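Long-range contacts in coenzyme F420-dependent N(5),N(10)-methenyltetrahydromethanopterin reductase-related protein (Desulfurobacterium thermolithotrophum DSM 11699, PDB 6HUY), which binds an iron-guanylyl pyridinol cofactor and 5,10-methenyltetrahydrofolate and is probably a homologue of the H2-forming methylenetetrahydromethanopterin dehydrogenase (Hmd): residues T102-L107 with N130-E135; L107-V112 with E135-I140; S120-N125 with V335-L340; T163-R168 with L193-L198. One frame throughout, in Å; residues are numbered along the deposited sequence.

The four contacts illustrate how chemistry follows location in a fold. Contacts 1 and 2 are neighbours, their centres about 8 Å apart, and share Leu107 and Glu135: the first packs helix 129-134 against the 102-107 segment at the surface, mostly through apolar atoms, while the second joins the loops that follow with an arginine and carboxylates. Contacts 3 and 4 lie deeper, their centres about 12 Å apart, and meet where Leu122 rests on Glu197 and Leu167. In contact 3, which is fully buried, a single lysine–asparagine bond accompanies leucines; partly buried contact 4 relies on strand-type backbone bonds, a proline and two waters.

Contact 1 of 4, residues T102-L107 with N130-E135; sequences TILPYL and NAIFLE
Leu104, in the 102-107 segment, points at helix 129-134, and its CD2 methyl meets Ala131 CB at 3.7 Å. Helices 95-103 and 129-134 belong to successive crossovers of the parallel, Rossmann-like sheet, one leading into strand 112-115 and the other into strand 141-144. The torsion that sets CG anti to the backbone N (chi1 -168°) carries the isobutyl group toward the opposing helix. The same CD2 also lies 4.2 Å from Ile132 CG1, so a single methyl is received by two consecutive residues. On its own side Leu104 leans on Ile113 and Ile140, which tie this surface contact to strand 112-115 and to the loop before strand 141-144. Glu135, following helix 129-134 in the chain, comes in extended and passes at a slant over Leu104 and Pro105. One oxygen does most of the touching: OE2 approaches Leu104 CD2 to 3.4 Å while also facing the proline ring. The carboxylate thus rests against hydrocarbon and forms no hydrogen bond across the contact. Its close approach to the backbone cannot become one either, because Pro105 N, 3.4 Å from Glu135 OE2, has no hydrogen to give; the nearest ring atom is Pro105 CD, 3.2 Å from that oxygen.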
loop_
_atom_site.group_PDB
_atom_site.type_symbol
_atom_site.label_atom_id
_atom_site.label_comp_id
_atom_site.label_asym_id
_atom_site.label_seq_id
_atom_site.Cartn_x
_atom_site.Cartn_y
_atom_site.Cartn_z
ATOM N N THR A 102 28.454 -7.048 -18.660
ATOM C CA THR A 102 29.361 -7.487 -19.714
ATOM C C THR A 102 29.372 -6.499 -20.877
ATOM O O THR A 102 30.428 -6.233 -21.463
ATOM C CB THR A 102 28.947 -8.882 -20.183
ATOM O OG1 THR A 102 28.976 -9.789 -19.079
ATOM C CG2 THR A 102 29.892 -9.407 -21.263
ATOM N N ILE A 103 28.205 -5.948 -21.223
ATOM C CA ILE A 103 28.080 -5.088 -22.393
ATOM C C ILE A 103 28.355 -3.623 -22.073
ATOM O O ILE A 103 28.559 -2.823 -22.998
ATOM C CB ILE A 103 26.679 -5.217 -23.021
ATOM C CG1 ILE A 103 25.589 -4.695 -22.077
ATOM C CG2 ILE A 103 26.393 -6.661 -23.385
ATOM C CD1 ILE A 103 24.240 -4.443 -22.763
ATOM N N LEU A 104 28.368 -3.248 -20.794
ATOM C CA LEU A 104 28.523 -1.844 -20.414
ATOM C C LEU A 104 29.729 -1.176 -21.057
ATOM O O LEU A 104 29.576 -0.074 -21.607
ATOM C CB LEU A 104 28.606 -1.748 -18.884
ATOM C CG LEU A 104 28.492 -0.347 -18.301
ATOM C CD1 LEU A 104 27.114 0.262 -18.616
ATOM C CD2 LEU A 104 28.748 -0.405 -16.817
ATOM N N PRO A 105 30.930 -1.762 -21.039
ATOM C CA PRO A 105 32.074 -1.075 -21.652
ATOM C C PRO A 105 32.051 -1.050 -23.177
ATOM O O PRO A 105 32.801 -0.259 -23.761
ATOM C CB PRO A 105 33.277 -1.862 -21.120
ATOM C CG PRO A 105 32.746 -3.194 -20.767
ATOM C CD PRO A 105 31.324 -3.026 -20.387
ATOM N N TYR A 106 31.197 -1.848 -23.834
ATOM C CA TYR A 106 31.160 -1.949 -25.293
ATOM C C TYR A 106 30.042 -1.138 -25.939
ATOM O O TYR A 106 30.043 -0.983 -27.161
ATOM C CB TYR A 106 30.991 -3.413 -25.722
ATOM C CG TYR A 106 32.116 -4.333 -25.295
ATOM C CD1 TYR A 106 33.265 -4.487 -26.076
ATOM C CD2 TYR A 106 32.026 -5.051 -24.108
ATOM C CE1 TYR A 106 34.286 -5.333 -25.675
ATOM C CE2 TYR A 106 33.034 -5.885 -23.702
ATOM C CZ TYR A 106 34.159 -6.028 -24.479
ATOM O OH TYR A 106 35.146 -6.876 -24.038
ATOM N N LEU A 107 29.064 -0.663 -25.175
ATOM C CA LEU A 107 27.985 0.124 -25.756
ATOM C C LEU A 107 28.519 1.438 -26.326
ATOM O O LEU A 107 29.525 1.979 -25.865
ATOM C CB LEU A 107 26.904 0.395 -24.704
ATOM C CG LEU A 107 26.044 -0.811 -24.326
ATOM C CD1 LEU A 107 25.286 -0.534 -23.047
ATOM C CD2 LEU A 107 25.082 -1.164 -25.460
ATOM N N ASN A 130 29.329 0.914 -9.351
ATOM C CA ASN A 130 30.773 0.727 -9.339
ATOM C C ASN A 130 31.318 0.527 -10.749
ATOM O O ASN A 130 32.356 1.099 -11.105
ATOM C CB ASN A 130 31.129 -0.470 -8.463
ATOM C CG ASN A 130 30.951 -0.194 -7.007
ATOM O OD1 ASN A 130 30.588 0.909 -6.597
ATOM N ND2 ASN A 130 31.202 -1.203 -6.202
ATOM N N ALA A 131 30.638 -0.289 -11.561
ATOM C CA ALA A 131 31.089 -0.512 -12.932
ATOM C C ALA A 131 31.044 0.777 -13.744
ATOM O O ALA A 131 31.960 1.058 -14.531
ATOM C CB ALA A 131 30.240 -1.598 -13.593
ATOM N N ILE A 132 29.980 1.570 -13.574
ATOM C CA ILE A 132 29.869 2.844 -14.282
ATOM C C ILE A 132 31.076 3.726 -13.982
ATOM O O ILE A 132 31.623 4.387 -14.874
ATOM C CB ILE A 132 28.542 3.539 -13.917
ATOM C CG1 ILE A 132 27.373 2.809 -14.577
ATOM C CG2 ILE A 132 28.538 5.006 -14.348
ATOM C CD1 ILE A 132 26.034 3.080 -13.905
ATOM N N PHE A 133 31.502 3.767 -12.721
ATOM C CA PHE A 133 32.620 4.629 -12.359
ATOM C C PHE A 133 33.946 4.082 -12.890
ATOM O O PHE A 133 34.728 4.813 -13.510
ATOM C CB PHE A 133 32.686 4.802 -10.844
ATOM C CG PHE A 133 33.858 5.599 -10.400
ATOM C CD1 PHE A 133 33.786 6.982 -10.341
ATOM C CD2 PHE A 133 35.054 4.975 -10.081
ATOM C CE1 PHE A 133 34.888 7.728 -9.958
ATOM C CE2 PHE A 133 36.152 5.713 -9.694
ATOM C CZ PHE A 133 36.069 7.089 -9.632
ATOM N N LEU A 134 34.222 2.797 -12.641
ATOM C CA LEU A 134 35.513 2.223 -13.014
ATOM C C LEU A 134 35.695 2.172 -14.526
ATOM O O LEU A 134 36.818 2.313 -15.023
ATOM C CB LEU A 134 35.652 0.827 -12.412
ATOM C CG LEU A 134 35.746 0.800 -10.884
ATOM C CD1 LEU A 134 35.547 -0.601 -10.365
ATOM C CD2 LEU A 134 37.074 1.348 -10.413
ATOM N N GLU A 135 34.620 1.937 -15.274
ATOM C CA GLU A 135 34.683 1.897 -16.728
ATOM C C GLU A 135 34.455 3.259 -17.372
ATOM O O GLU A 135 34.551 3.374 -18.595
ATOM C CB GLU A 135 33.653 0.903 -17.268
ATOM C CG GLU A 135 34.061 -0.554 -17.141
ATOM C CD GLU A 135 32.874 -1.494 -17.087
ATOM O OE1 GLU A 135 32.942 -2.517 -16.378
ATOM O OE2 GLU A 135 31.873 -1.218 -17.777
#

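Contact 2 of 4, residues L107-V112 with E135-I140; sequences LVENAV and EGREDI
The guanidinium of Arg137 carries Leu107 O, Val108 O and the Asp139 carboxylate around its edge, while one face is overlaid by Ile140 CG1, 3.6 Å above the plane and toward the rim. End-on, NH1 and NH2 both donate to Leu107 O, at 2.9 and 3.0 Å, from the same face of that carbonyl. NH2 probably shares one hydrogen between Leu107 O and, weakly, Val108 O, pointing the other at Asp139 OD2. Side-on, NE and NH2 hold both Asp139 oxygens in a salt bridge, fixing the rotation of both groups. The Asp139 carboxylate is in turn stacked on that of Glu109, planes 5° apart, with Glu109 CD 3.3 Å from Asp139 OD2. Two like charges so close are probably eased by Arg137. Asp139 OD2 serves two donors: Arg137 NH2 on its syn lone pair, and Asn110 N on its anti lone pair, at 2.6 Å and almost straight (175°). Ile140 CD1 packs on Leu107 CB, 3.8 Å, and on Ala111 CB. A type II turn, Val108 to Ala111, meets the loop that leaves helix 129-134 through a Schellman motif; strand 112-115 begins at Val112 and strand 141-144 right after Ile140, and Gln176 of helix 174-186 bonds Asn110 O and Asp139 O.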
loop_
_atom_site.group_PDB
_atom_site.type_symbol
_atom_site.label_atom_id
_atom_site.label_comp_id
_atom_site.label_asym_id
_atom_site.label_seq_id
_atom_site.Cartn_x
_atom_site.Cartn_y
_atom_site.Cartn_z
ATOM N N LEU A 107 29.064 -0.663 -25.175
ATOM C CA LEU A 107 27.985 0.124 -25.756
ATOM C C LEU A 107 28.519 1.438 -26.326
ATOM O O LEU A 107 29.525 1.979 -25.865
ATOM C CB LEU A 107 26.904 0.395 -24.704
ATOM C CG LEU A 107 26.044 -0.811 -24.326
ATOM C CD1 LEU A 107 25.286 -0.534 -23.047
ATOM C CD2 LEU A 107 25.082 -1.164 -25.460
ATOM N N VAL A 108 27.822 1.944 -27.349
ATOM C CA VAL A 108 28.189 3.204 -27.985
ATOM C C VAL A 108 28.033 4.360 -27.002
ATOM O O VAL A 108 27.306 4.278 -26.005
ATOM C CB VAL A 108 27.336 3.420 -29.246
ATOM C CG1 VAL A 108 27.180 4.895 -29.599
ATOM C CG2 VAL A 108 27.952 2.681 -30.407
ATOM N N GLU A 109 28.750 5.448 -27.275
ATOM C CA GLU A 109 28.645 6.635 -26.439
ATOM C C GLU A 109 27.199 7.108 -26.386
ATOM O O GLU A 109 26.525 7.199 -27.414
ATOM C CB GLU A 109 29.553 7.742 -26.979
ATOM C CG GLU A 109 29.789 8.907 -26.015
ATOM C CD GLU A 109 30.694 8.542 -24.845
ATOM O OE1 GLU A 109 31.273 7.432 -24.860
ATOM O OE2 GLU A 109 30.844 9.371 -23.917
ATOM N N ASN A 110 26.730 7.429 -25.182
ATOM C CA ASN A 110 25.387 7.943 -24.939
ATOM C C ASN A 110 24.300 6.908 -25.192
ATOM O O ASN A 110 23.128 7.266 -25.351
ATOM C CB ASN A 110 25.121 9.198 -25.773
ATOM C CG ASN A 110 26.147 10.289 -25.516
ATOM O OD1 ASN A 110 26.586 10.493 -24.377
ATOM N ND2 ASN A 110 26.533 10.998 -26.570
ATOM N N ALA A 111 24.659 5.626 -25.201
ATOM C CA ALA A 111 23.673 4.566 -25.341
ATOM C C ALA A 111 22.799 4.494 -24.093
ATOM O O ALA A 111 23.176 4.952 -23.012
ATOM C CB ALA A 111 24.370 3.224 -25.574
ATOM N N VAL A 112 21.626 3.886 -24.245
ATOM C CA VAL A 112 20.679 3.732 -23.149
ATOM C C VAL A 112 20.374 2.247 -22.981
ATOM O O VAL A 112 20.011 1.562 -23.949
ATOM C CB VAL A 112 19.392 4.548 -23.391
ATOM C CG1 VAL A 112 18.653 4.070 -24.643
ATOM C CG2 VAL A 112 18.482 4.510 -22.149
ATOM N N GLU A 135 34.620 1.937 -15.274
ATOM C CA GLU A 135 34.683 1.897 -16.728
ATOM C C GLU A 135 34.455 3.259 -17.372
ATOM O O GLU A 135 34.551 3.374 -18.595
ATOM C CB GLU A 135 33.653 0.903 -17.268
ATOM C CG GLU A 135 34.061 -0.554 -17.141
ATOM C CD GLU A 135 32.874 -1.494 -17.087
ATOM O OE1 GLU A 135 32.942 -2.517 -16.378
ATOM O OE2 GLU A 135 31.873 -1.218 -17.777
ATOM N N GLY A 136 34.151 4.288 -16.588
ATOM C CA GLY A 136 33.947 5.620 -17.140
ATOM C C GLY A 136 32.757 5.747 -18.066
ATOM O O GLY A 136 32.810 6.513 -19.036
ATOM N N ARG A 137 31.665 5.044 -17.765
ATOM C CA ARG A 137 30.481 5.078 -18.614
ATOM C C ARG A 137 29.352 5.885 -17.987
ATOM O O ARG A 137 28.193 5.456 -18.018
ATOM C CB ARG A 137 30.006 3.653 -18.914
ATOM C CG ARG A 137 31.024 2.760 -19.659
ATOM C CD ARG A 137 31.670 3.437 -20.866
ATOM N NE ARG A 137 30.723 4.041 -21.811
ATOM C CZ ARG A 137 30.194 3.430 -22.874
ATOM N NH1 ARG A 137 30.498 2.171 -23.157
ATOM N NH2 ARG A 137 29.360 4.089 -23.670
ATOM N N GLU A 138 29.672 7.066 -17.446
ATOM C CA GLU A 138 28.655 7.972 -16.920
ATOM C C GLU A 138 27.737 8.513 -18.005
ATOM O O GLU A 138 26.715 9.127 -17.683
ATOM C CB GLU A 138 29.311 9.143 -16.181
ATOM C CG GLU A 138 29.975 8.760 -14.870
ATOM C CD GLU A 138 31.405 8.265 -15.017
ATOM O OE1 GLU A 138 31.921 8.196 -16.159
ATOM O OE2 GLU A 138 32.009 7.932 -13.968
ATOM N N ASP A 139 28.079 8.310 -19.274
ATOM C CA ASP A 139 27.231 8.712 -20.387
ATOM C C ASP A 139 26.079 7.747 -20.621
ATOM O O ASP A 139 25.114 8.109 -21.304
ATOM C CB ASP A 139 28.074 8.814 -21.663
ATOM C CG ASP A 139 28.681 7.480 -22.072
ATOM O OD1 ASP A 139 29.483 6.912 -21.293
ATOM O OD2 ASP A 139 28.347 6.996 -23.171
ATOM N N ILE A 140 26.180 6.518 -20.117
ATOM C CA ILE A 140 25.167 5.514 -20.395
ATOM C C ILE A 140 23.890 5.862 -19.644
ATOM O O ILE A 140 23.918 6.178 -18.447
ATOM C CB ILE A 140 25.671 4.114 -20.008
ATOM C CG1 ILE A 140 26.852 3.672 -20.896
ATOM C CG2 ILE A 140 24.525 3.090 -20.077
ATOM C CD1 ILE A 140 26.469 3.356 -22.309
HETATM O O HOH W 1 24.462 10.267 -22.480
#

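Contact 3 of 4, residues S120-N125 with V335-L340; sequences SILVLN and VLKGIL
Two helices pack at a steep angle, the N-capped helix 121-127 of the Rossmann-like domain and the C-terminal helix 333-348, with Leu122 and Leu340 at the centre. The axes of segments 121-125 and 335-340 approach to 8.4 Å, with a signed crossing angle of -119°. Leu122 and Leu340 run alongside each other in the same direction and touch through their CD1 methyls at 4.0 Å. Val123 turns CG2 onto the backbone of the other helix, 3.5 Å from Leu340 O. In the single polar bond, Lys337 NZ donates to Asn125 OD1 at 2.7 Å, almost in line with the carbonyl (C=O...N angle 167°). Asn125 reaches out because its CG is anti to the backbone N (chi1 179°), and Lys337 bends at chi2 and chi3 to bring its ammonium to the end of the amide carbonyl. The nitrogen of this buried lysine thus has a carbonyl partner. Ser120 OG accepts weak capping bonds from Leu122 N and Val123 N. Glu197 lies over both leucines, and Tyr315 and Ser317 of the neighbouring subunit pack on Lys337 and Leu340. This is interhelical packing at a large crossing angle, joining the Rossmann-like domain to the C-terminal helix at the subunit interface.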
loop_
_atom_site.group_PDB
_atom_site.type_symbol
_atom_site.label_atom_id
_atom_site.label_comp_id
_atom_site.label_asym_id
_atom_site.label_seq_id
_atom_site.Cartn_x
_atom_site.Cartn_y
_atom_site.Cartn_z
ATOM N N SER A 120 13.760 -4.194 -12.255
ATOM C CA SER A 120 13.568 -2.768 -12.037
ATOM C C SER A 120 14.803 -2.006 -12.499
ATOM O O SER A 120 15.935 -2.393 -12.178
ATOM C CB SER A 120 13.304 -2.478 -10.565
ATOM O OG SER A 120 13.649 -1.132 -10.283
ATOM N N ILE A 121 14.590 -0.914 -13.243
ATOM C CA ILE A 121 15.730 -0.180 -13.768
ATOM C C ILE A 121 16.530 0.461 -12.644
ATOM O O ILE A 121 17.752 0.622 -12.758
ATOM C CB ILE A 121 15.276 0.885 -14.776
ATOM C CG1 ILE A 121 16.483 1.520 -15.470
ATOM C CG2 ILE A 121 14.455 1.970 -14.093
ATOM C CD1 ILE A 121 17.327 0.549 -16.262
ATOM N N LEU A 122 15.872 0.849 -11.549
ATOM C CA LEU A 122 16.597 1.432 -10.420
ATOM C C LEU A 122 17.473 0.395 -9.736
ATOM O O LEU A 122 18.579 0.708 -9.280
ATOM C CB LEU A 122 15.620 2.054 -9.424
ATOM C CG LEU A 122 14.915 3.345 -9.844
ATOM C CD1 LEU A 122 13.980 3.821 -8.741
ATOM C CD2 LEU A 122 15.920 4.429 -10.172
ATOM N N VAL A 123 16.992 -0.845 -9.649
ATOM C CA VAL A 123 17.797 -1.920 -9.082
ATOM C C VAL A 123 19.021 -2.189 -9.942
ATOM O O VAL A 123 20.120 -2.398 -9.422
ATOM C CB VAL A 123 16.942 -3.181 -8.914
ATOM C CG1 VAL A 123 17.811 -4.387 -8.537
ATOM C CG2 VAL A 123 15.867 -2.929 -7.877
ATOM N N LEU A 124 18.850 -2.208 -11.266
ATOM C CA LEU A 124 19.991 -2.417 -12.155
ATOM C C LEU A 124 20.974 -1.252 -12.079
ATOM O O LEU A 124 22.189 -1.458 -12.000
ATOM C CB LEU A 124 19.514 -2.603 -13.588
ATOM C CG LEU A 124 20.644 -2.765 -14.619
ATOM C CD1 LEU A 124 21.406 -4.044 -14.373
ATOM C CD2 LEU A 124 20.102 -2.744 -16.043
ATOM N N ASN A 125 20.461 -0.022 -12.112
ATOM C CA ASN A 125 21.331 1.150 -12.007
ATOM C C ASN A 125 22.139 1.125 -10.712
ATOM O O ASN A 125 23.341 1.408 -10.718
ATOM C CB ASN A 125 20.499 2.431 -12.100
ATOM C CG ASN A 125 21.333 3.675 -11.967
ATOM O OD1 ASN A 125 21.325 4.332 -10.929
ATOM N ND2 ASN A 125 22.062 4.010 -13.018
ATOM N N VAL A 335 22.597 4.718 -0.948
ATOM C CA VAL A 335 22.173 3.679 -0.011
ATOM C C VAL A 335 20.689 3.371 -0.186
ATOM O O VAL A 335 20.268 2.212 -0.065
ATOM C CB VAL A 335 22.495 4.068 1.442
ATOM C CG1 VAL A 335 21.871 3.052 2.423
ATOM C CG2 VAL A 335 24.007 4.156 1.645
ATOM N N LEU A 336 19.864 4.389 -0.458
ATOM C CA LEU A 336 18.430 4.137 -0.647
ATOM C C LEU A 336 18.172 3.277 -1.879
ATOM O O LEU A 336 17.384 2.324 -1.825
ATOM C CB LEU A 336 17.660 5.458 -0.752
ATOM C CG LEU A 336 17.191 6.088 0.552
ATOM C CD1 LEU A 336 16.162 5.208 1.238
ATOM C CD2 LEU A 336 18.371 6.344 1.455
ATOM N N LYS A 337 18.837 3.586 -2.995
ATOM C CA LYS A 337 18.727 2.742 -4.178
ATOM C C LYS A 337 19.260 1.344 -3.879
ATOM O O LYS A 337 18.744 0.342 -4.400
ATOM C CB LYS A 337 19.495 3.372 -5.342
ATOM C CG LYS A 337 19.050 4.794 -5.740
ATOM C CD LYS A 337 19.157 5.035 -7.251
ATOM C CE LYS A 337 20.608 5.156 -7.704
ATOM N NZ LYS A 337 20.793 6.031 -8.907
ATOM N N GLY A 338 20.313 1.260 -3.052
ATOM C CA GLY A 338 20.812 -0.035 -2.622
ATOM C C GLY A 338 19.776 -0.833 -1.861
ATOM O O GLY A 338 19.725 -2.064 -1.972
ATOM N N ILE A 339 18.919 -0.147 -1.099
ATOM C CA ILE A 339 17.850 -0.833 -0.384
ATOM C C ILE A 339 16.824 -1.391 -1.365
ATOM O O ILE A 339 16.373 -2.534 -1.225
ATOM C CB ILE A 339 17.224 0.124 0.647
ATOM C CG1 ILE A 339 18.111 0.188 1.882
ATOM C CG2 ILE A 339 15.838 -0.297 1.044
ATOM C CD1 ILE A 339 18.014 1.478 2.608
ATOM N N LEU A 340 16.462 -0.615 -2.389
ATOM C CA LEU A 340 15.574 -1.143 -3.422
ATOM C C LEU A 340 16.174 -2.372 -4.075
ATOM O O LEU A 340 15.458 -3.324 -4.398
ATOM C CB LEU A 340 15.279 -0.086 -4.484
ATOM C CG LEU A 340 14.612 1.196 -3.977
ATOM C CD1 LEU A 340 14.303 2.093 -5.154
ATOM C CD2 LEU A 340 13.358 0.914 -3.163
#

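Contact 4 of 4, residues T163-R168 with L193-L198; sequences TNELLR and LLPAEL
Thr163 and Leu194 begin the contact with strand-type backbone bonds. Thr163 N donates to Leu194 O at 2.9 Å, and Ala196 N returns a weak bond to Thr163 O at 3.1 Å, the two bonds flanking Pro195 in a parallel bridge at the end of strands 158-163 and 190-195. Beyond it the first chain folds into a type II turn from Asn164 to Leu167, while the second leads into helix 196-203, whose first residues are only weakly bonded. Apolar packing follows the same line. Thr163 sets CG2 against Leu193 CB at 3.7 Å, the two side chains crossing at about a right angle. Pro195 is the hub: Glu165 runs alongside its ring in the same direction, and Leu166 lays CD1 on Pro195 CB at 3.8 Å. Leu167 reaches loosely toward Ala196 CB. Water completes the polar part. The chi1 of 74° places Thr163 OG1 where one molecule can reach it, at 2.7 Å; this water donates to Glu165 OE1 at 2.6 Å, tying the carboxylate to the threonine at the strand end. A second donates to Glu165 O at 3.0 Å and accepts from Glu197 N at 2.9 Å, linking the turn to the start of the helix. The Glu197 carboxylate hydrogen-bonds Thr316 N and Ser317 OG of the neighbouring subunit. Two parallel strands connected by helix 174-186 make a beta-alpha-beta unit, and this contact is its strand-end junction, from which the chain departs into the helical part.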
loop_
_atom_site.group_PDB
_atom_site.type_symbol
_atom_site.label_atom_id
_atom_site.label_comp_id
_atom_site.label_asym_id
_atom_site.label_seq_id
_atom_site.Cartn_x
_atom_site.Cartn_y
_atom_site.Cartn_z
ATOM N N THR A 163 11.432 7.552 -16.414
ATOM C CA THR A 163 11.995 8.899 -16.410
ATOM C C THR A 163 12.655 9.191 -15.060
ATOM O O THR A 163 12.694 8.349 -14.161
ATOM C CB THR A 163 10.922 9.951 -16.698
ATOM O OG1 THR A 163 10.084 10.104 -15.546
ATOM C CG2 THR A 163 10.080 9.557 -17.904
ATOM N N ASN A 164 13.165 10.410 -14.927
ATOM C CA ASN A 164 13.844 10.859 -13.715
ATOM C C ASN A 164 12.899 11.414 -12.659
ATOM O O ASN A 164 13.370 11.831 -11.594
ATOM C CB ASN A 164 14.889 11.932 -14.062
ATOM C CG ASN A 164 15.988 11.403 -14.972
ATOM O OD1 ASN A 164 16.593 10.369 -14.693
ATOM N ND2 ASN A 164 16.254 12.113 -16.056
ATOM N N GLU A 165 11.597 11.446 -12.932
ATOM C CA GLU A 165 10.644 12.008 -11.985
ATOM C C GLU A 165 10.707 11.259 -10.656
ATOM O O GLU A 165 10.757 10.026 -10.616
ATOM C CB GLU A 165 9.234 11.962 -12.570
ATOM C CG GLU A 165 8.214 12.811 -11.816
ATOM C CD GLU A 165 6.941 13.063 -12.611
ATOM O OE1 GLU A 165 6.638 12.269 -13.527
ATOM O OE2 GLU A 165 6.237 14.049 -12.320
ATOM N N LEU A 166 10.711 12.018 -9.564
ATOM C CA LEU A 166 10.810 11.539 -8.194
ATOM C C LEU A 166 12.246 11.175 -7.824
ATOM O O LEU A 166 12.506 10.908 -6.652
ATOM C CB LEU A 166 9.895 10.333 -7.900
ATOM C CG LEU A 166 8.424 10.533 -8.268
ATOM C CD1 LEU A 166 7.644 9.345 -7.828
ATOM C CD2 LEU A 166 7.840 11.791 -7.661
ATOM N N LEU A 167 13.194 11.198 -8.762
ATOM C CA LEU A 167 14.584 10.906 -8.456
ATOM C C LEU A 167 15.358 12.159 -8.053
ATOM O O LEU A 167 15.065 13.273 -8.485
ATOM C CB LEU A 167 15.288 10.240 -9.641
ATOM C CG LEU A 167 14.753 8.873 -10.081
ATOM C CD1 LEU A 167 15.705 8.287 -11.099
ATOM C CD2 LEU A 167 14.567 7.917 -8.889
ATOM N N ARG A 168 16.370 11.951 -7.216
ATOM C CA ARG A 168 17.243 13.022 -6.751
ATOM C C ARG A 168 18.418 13.258 -7.684
ATOM O O ARG A 168 19.001 14.346 -7.674
ATOM C CB ARG A 168 17.818 12.634 -5.388
ATOM C CG ARG A 168 17.440 13.450 -4.235
ATOM C CD ARG A 168 17.562 12.583 -3.000
ATOM N NE ARG A 168 16.332 11.837 -2.810
ATOM C CZ ARG A 168 15.461 12.032 -1.831
ATOM N NH1 ARG A 168 14.362 11.278 -1.781
ATOM N NH2 ARG A 168 15.691 12.957 -0.904
ATOM N N LEU A 193 5.268 7.740 -20.086
ATOM C CA LEU A 193 6.473 8.140 -19.365
ATOM C C LEU A 193 6.144 8.224 -17.882
ATOM O O LEU A 193 5.360 9.080 -17.462
ATOM C CB LEU A 193 7.011 9.468 -19.889
ATOM C CG LEU A 193 7.895 9.379 -21.140
ATOM C CD1 LEU A 193 7.226 8.604 -22.253
ATOM C CD2 LEU A 193 8.248 10.753 -21.610
ATOM N N LEU A 194 6.713 7.310 -17.100
ATOM C CA LEU A 194 6.440 7.211 -15.681
ATOM C C LEU A 194 7.715 7.400 -14.870
ATOM O O LEU A 194 8.808 7.091 -15.351
ATOM C CB LEU A 194 5.829 5.849 -15.320
ATOM C CG LEU A 194 4.556 5.459 -16.047
ATOM C CD1 LEU A 194 4.198 4.048 -15.649
ATOM C CD2 LEU A 194 3.438 6.405 -15.709
ATOM N N PRO A 195 7.600 7.852 -13.621
ATOM C CA PRO A 195 8.763 7.835 -12.731
ATOM C C PRO A 195 9.374 6.443 -12.709
ATOM O O PRO A 195 8.666 5.436 -12.652
ATOM C CB PRO A 195 8.171 8.211 -11.369
ATOM C CG PRO A 195 6.895 8.929 -11.686
ATOM C CD PRO A 195 6.382 8.327 -12.937
ATOM N N ALA A 196 10.702 6.386 -12.752
ATOM C CA ALA A 196 11.380 5.099 -12.878
ATOM C C ALA A 196 10.879 4.082 -11.855
ATOM O O ALA A 196 10.657 2.917 -12.192
ATOM C CB ALA A 196 12.891 5.302 -12.746
ATOM N N GLU A 197 10.689 4.498 -10.599
ATOM C CA GLU A 197 10.302 3.544 -9.567
ATOM C C GLU A 197 8.889 3.010 -9.769
ATOM O O GLU A 197 8.562 1.942 -9.245
ATOM C CB GLU A 197 10.429 4.195 -8.196
ATOM C CG GLU A 197 10.429 3.205 -7.042
ATOM C CD GLU A 197 10.318 3.885 -5.677
ATOM O OE1 GLU A 197 9.924 5.068 -5.624
ATOM O OE2 GLU A 197 10.629 3.231 -4.665
ATOM N N LEU A 198 8.053 3.701 -10.533
ATOM C CA LEU A 198 6.676 3.263 -10.714
ATOM C C LEU A 198 6.477 2.350 -11.923
ATOM O O LEU A 198 5.370 1.835 -12.111
ATOM C CB LEU A 198 5.746 4.486 -10.822
ATOM C CG LEU A 198 5.748 5.434 -9.605
ATOM C CD1 LEU A 198 4.653 6.475 -9.721
ATOM C CD2 LEU A 198 5.603 4.684 -8.289
HETATM O O HOH W 2 7.487 10.902 -15.541
HETATM O O HOH W 3 11.251 7.246 -9.694
#